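Local coordinates for protein phosphoinositol-specific phospholipase C (PDB 5FYP) that probably cleaves phosphatidylinositol lipids at the phosphodiester bond on the glycerol side, as a calcium-dependent bacterial phospholipase C of the TIM-barrel clan, at residues G60-P63 / H64-F67; P133-F136 / D137-V140. All coordinates share one frame; numbering follows the deposited sequence.

Contact 1. Residues G60-P63 / H64-F67; sequences GGSP and HHWF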
loop_
_atom_site.group_PDB
_atom_site.type_symbol
_atom_site.label_atom_id
_atom_site.label_comp_id
_atom_site.label_asym_id
_atom_site.label_seq_id
_atom_site.Cartn_x
_atom_site.Cartn_y
_atom_site.Cartn_z
ATOM N N GLY A 60 3.746 -25.446 7.341
ATOM C CA GLY A 60 4.943 -25.052 6.615
ATOM C C GLY A 60 5.491 -23.668 6.828
ATOM O O GLY A 60 6.442 -23.291 6.141
ATOM N N GLY A 61 4.978 -22.933 7.794
ATOM C CA GLY A 61 5.602 -21.652 8.142
ATOM C C GLY A 61 6.964 -21.766 8.806
ATOM O O GLY A 61 7.316 -22.819 9.343
ATOM N N SER A 62 7.717 -20.670 8.751
ATOM C CA SER A 62 8.984 -20.533 9.488
ATOM C C SER A 62 9.092 -19.137 10.079
ATOM O O SER A 62 8.393 -18.207 9.644
ATOM C CB SER A 62 10.173 -20.802 8.607
ATOM O OG SER A 62 10.144 -20.025 7.468
ATOM N N PRO A 63 9.930 -18.973 11.102
ATOM C CA PRO A 63 9.967 -17.649 11.725
ATOM C C PRO A 63 10.528 -16.590 10.804
ATOM O O PRO A 63 11.408 -16.875 9.991
ATOM C CB PRO A 63 10.921 -17.833 12.920
ATOM C CG PRO A 63 11.055 -19.264 13.100
ATOM C CD PRO A 63 10.740 -19.945 11.829
ATOM N N HIS A 64 10.001 -15.381 10.928
ATOM C CA HIS A 64 10.601 -14.209 10.263
ATOM C C HIS A 64 10.520 -14.285 8.743
ATOM O O HIS A 64 11.310 -13.686 8.066
ATOM C CB HIS A 64 12.068 -14.011 10.709
ATOM C CG HIS A 64 12.298 -14.209 12.173
ATOM N ND1 HIS A 64 13.331 -14.966 12.670
ATOM C CD2 HIS A 64 11.583 -13.803 13.240
ATOM C CE1 HIS A 64 13.275 -14.964 13.990
ATOM N NE2 HIS A 64 12.219 -14.277 14.362
ATOM N N HIS A 65 9.556 -15.059 8.253
ATOM C CA HIS A 65 9.399 -15.405 6.842
ATOM C C HIS A 65 7.943 -15.478 6.483
ATOM O O HIS A 65 7.153 -15.935 7.283
ATOM C CB HIS A 65 10.013 -16.811 6.663
ATOM C CG HIS A 65 9.703 -17.493 5.359
ATOM N ND1 HIS A 65 8.537 -18.193 5.085
ATOM C CD2 HIS A 65 10.463 -17.593 4.249
ATOM C CE1 HIS A 65 8.586 -18.649 3.841
ATOM N NE2 HIS A 65 9.771 -18.330 3.328
ATOM N N TRP A 66 7.610 -15.046 5.269
ATOM C CA TRP A 66 6.261 -15.223 4.724
ATOM C C TRP A 66 6.385 -15.639 3.258
ATOM O O TRP A 66 7.365 -15.303 2.602
ATOM C CB TRP A 66 5.414 -13.948 4.827
ATOM C CG TRP A 66 5.025 -13.546 6.251
ATOM C CD1 TRP A 66 3.805 -13.773 6.826
ATOM C CD2 TRP A 66 5.803 -12.821 7.223
ATOM N NE1 TRP A 66 3.780 -13.233 8.077
ATOM C CE2 TRP A 66 4.985 -12.643 8.352
ATOM C CE3 TRP A 66 7.108 -12.325 7.248
ATOM C CZ2 TRP A 66 5.432 -11.991 9.482
ATOM C CZ3 TRP A 66 7.553 -11.671 8.389
ATOM C CH2 TRP A 66 6.723 -11.522 9.480
ATOM N N PHE A 67 5.351 -16.331 2.764
ATOM C CA PHE A 67 5.259 -16.769 1.373
ATOM C C PHE A 67 4.470 -15.746 0.568
ATOM O O PHE A 67 3.635 -15.020 1.132
ATOM C CB PHE A 67 4.522 -18.089 1.281
ATOM C CG PHE A 67 5.193 -19.228 1.968
ATOM C CD1 PHE A 67 4.944 -19.492 3.318
ATOM C CD2 PHE A 67 6.046 -20.084 1.285
ATOM C CE1 PHE A 67 5.537 -20.570 3.955
ATOM C CE2 PHE A 67 6.648 -21.161 1.908
ATOM C CZ PHE A 67 6.384 -21.415 3.232
HETATM O O HOH W 1 6.527 -18.610 7.005
#

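Contact 2. Residues P133-F136 / D137-V140; sequences PKDF and DELV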
loop_
_atom_site.group_PDB
_atom_site.type_symbol
_atom_site.label_atom_id
_atom_site.label_comp_id
_atom_site.label_asym_id
_atom_site.label_seq_id
_atom_site.Cartn_x
_atom_site.Cartn_y
_atom_site.Cartn_z
ATOM N N PRO A 133 3.351 -8.733 14.544
ATOM C CA PRO A 133 3.531 -7.383 13.983
ATOM C C PRO A 133 4.965 -6.862 14.108
ATOM O O PRO A 133 5.466 -6.251 13.170
ATOM C CB PRO A 133 2.512 -6.564 14.759
ATOM C CG PRO A 133 1.396 -7.548 14.968
ATOM C CD PRO A 133 2.100 -8.834 15.306
ATOM N N LYS A 134 5.590 -7.076 15.264
ATOM C CA LYS A 134 6.951 -6.630 15.446
ATOM C C LYS A 134 7.928 -7.329 14.471
ATOM O O LYS A 134 8.803 -6.684 13.890
ATOM C CB LYS A 134 7.397 -6.837 16.885
ATOM C CG LYS A 134 8.820 -6.411 17.198
ATOM C CD LYS A 134 8.937 -6.198 18.692
ATOM C CE LYS A 134 10.348 -6.009 19.213
ATOM N NZ LYS A 134 11.305 -7.072 18.793
ATOM N N ASP A 135 7.751 -8.644 14.293
ATOM C CA ASP A 135 8.596 -9.387 13.346
ATOM C C ASP A 135 8.407 -8.854 11.922
ATOM O O ASP A 135 9.371 -8.777 11.168
ATOM C CB ASP A 135 8.304 -10.868 13.381
ATOM C CG ASP A 135 8.635 -11.511 14.713
ATOM O OD1 ASP A 135 9.805 -11.419 15.131
ATOM O OD2 ASP A 135 7.720 -12.074 15.354
ATOM N N PHE A 136 7.173 -8.524 11.569
ATOM C CA PHE A 136 6.888 -7.962 10.254
ATOM C C PHE A 136 7.576 -6.612 10.060
ATOM O O PHE A 136 8.231 -6.402 9.034
ATOM C CB PHE A 136 5.379 -7.900 10.098
ATOM C CG PHE A 136 4.910 -7.515 8.739
ATOM C CD1 PHE A 136 5.041 -8.400 7.681
ATOM C CD2 PHE A 136 4.293 -6.289 8.526
ATOM C CE1 PHE A 136 4.563 -8.106 6.430
ATOM C CE2 PHE A 136 3.791 -5.977 7.260
ATOM C CZ PHE A 136 3.970 -6.897 6.224
ATOM N N ASP A 137 7.452 -5.729 11.053
ATOM C CA ASP A 137 8.151 -4.445 10.996
ATOM C C ASP A 137 9.656 -4.659 10.888
ATOM O O ASP A 137 10.322 -3.923 10.150
ATOM C CB ASP A 137 7.842 -3.574 12.198
ATOM C CG ASP A 137 6.560 -2.765 12.056
ATOM O OD1 ASP A 137 5.863 -2.899 11.021
ATOM O OD2 ASP A 137 6.313 -1.938 12.944
ATOM N N GLU A 138 10.185 -5.626 11.624
ATOM C CA GLU A 138 11.620 -5.836 11.591
ATOM C C GLU A 138 12.080 -6.296 10.200
ATOM O O GLU A 138 13.120 -5.870 9.727
ATOM C CB GLU A 138 12.053 -6.788 12.714
ATOM C CG GLU A 138 12.008 -6.100 14.073
ATOM C CD GLU A 138 12.327 -6.956 15.271
ATOM O OE1 GLU A 138 12.410 -8.171 15.147
ATOM O OE2 GLU A 138 12.447 -6.371 16.355
ATOM N N LEU A 139 11.291 -7.157 9.553
ATOM C CA LEU A 139 11.606 -7.591 8.192
ATOM C C LEU A 139 11.611 -6.396 7.236
ATOM O O LEU A 139 12.565 -6.217 6.490
ATOM C CB LEU A 139 10.602 -8.636 7.696
ATOM C CG LEU A 139 10.657 -8.940 6.199
ATOM C CD1 LEU A 139 12.015 -9.496 5.820
ATOM C CD2 LEU A 139 9.568 -9.911 5.788
ATOM N N VAL A 140 10.523 -5.626 7.224
ATOM C CA VAL A 140 10.450 -4.585 6.214
ATOM C C VAL A 140 11.525 -3.506 6.446
ATOM O O VAL A 140 12.053 -2.951 5.498
ATOM C CB VAL A 140 9.036 -4.003 6.052
ATOM C CG1 VAL A 140 8.044 -5.130 5.687
ATOM C CG2 VAL A 140 8.552 -3.237 7.262
HETATM O O HOH W 2 12.013 -10.433 13.903
#

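Contact 1. Residues G60-P63 / H64-F67
Pro63 lays its CB over one face of the His64 imidazole, 3.8 Å from the ring centroid and only 9° off the ring normal, a CH-pi contact between consecutive residues. His64 CG sits beside the backbone N, anti to the carbonyl carbon: chi1 (-42°) carries the ring to the proline's side, and chi2 turns its face to Pro63 CB. The Phe67 ring is met at its edge: Gly60 O lies close to the ring plane, 3.5 Å from Phe67 CZ. The His65 ring turns its edge to Phe67, with His65 CE1 over the centre of one Phe67 face, 3.4 Å above the plane; Phe67 CE1 and a water lie in the imidazole plane. His65 was deposited in two conformers, and this placement holds for one of them. Ser62 OG, 3.3 Å from His65 CB, approaches the imidazole obliquely. Ser62 to His65 form a type II beta turn, with Pro63 extended at the second position and His64 at the third in the left-handed region (phi 66°). The turn belongs to the loop joining strand 46-52, two of whose residues, Glu48 and Asp50, bind the calcium ion, to its antiparallel neighbour 67-68. No clear direct hydrogen bond spans 60-63 and 64-67; one water ties them instead. It accepts from Ser62 N at 3.0 Å and is hydrogen-bonded to His65 O at 2.8 Å, joining the two arms of the loop through their backbones, and in the conformer described His65 ND1 binds it as well. Ser62 O is taken by Arg131 NH1, while Gly61 N donates to Gln54 OE1. The CB of Trp66 points away from 60-63, and its indole meets the rings of Phe51 and Phe136 edge-to-face.

Contact 2. Residues P133-F136 / D137-V140
Lys134 and Glu138, one helical turn apart, form a salt bridge, with Lys134 NZ 2.8 Å from Glu138 OE2. The lysine chain runs extended as far as CE and then bends (chi4 -52°), bringing the ammonium to the syn side of OE2, though 34° out of the carboxylate plane. A sulfate ion, probably from the crystallisation liquor, also lies near this lysine. The other carboxylate oxygen, Glu138 OE1, accepts a hydrogen bond from a water 2.6 Å away; the same water donates to Asp135 OD1 at 2.7 Å. By binding both oxygens it probably eases the repulsion between the two acids, whose OD1 and OE1 atoms are 4.2 Å apart with their carboxylate planes turned 78° against each other. Asp135 OD2 has its partner in Thr132 OG1, just ahead of the helix. Along the backbone, regular alpha-helical bonds satisfy every carbonyl of 133-136. Asp137 N donates to Pro133 O at 2.9 Å, nearly straight, and Val140 N to Phe136 O at 3.0 Å; Glu138 N and Leu139 N likewise reach Lys134 O and Asp135 O. The buried carboxylate of Asp137 is held from outside the helix: OD1 by Tyr199 OH, OD2 by a salt bridge to Arg203 NE and by Lys208 N. Pro133 packs on helix 193-203, while Phe136, Leu139 and Val140 face helix 94-107, with the Phe136 ring lying almost parallel to that of Phe51 on strand 46-52.

Contact 1 is a surface loop, contact 2 largely buried on helix 133-144, yet their centres lie only 12 Å apart and they touch. Trp66 joins the loop to the helix: its CH2 is 3.6 Å from Phe136 CA, and its CZ3 packs on Leu139 CD2. His64 CD2 lies against Asp135 OD1. Both regions share Phe51 of strand 46-52 as an aromatic neighbour. Their chemistry follows their place: the irregular loop relies on a turn, ring contacts and a bridging water, whereas the helix has its own hydrogen-bond ladder, with a salt bridge and a water-bridged acid pair on the exposed side and apolar residues, plus the buried Asp137 paired with Arg203, within.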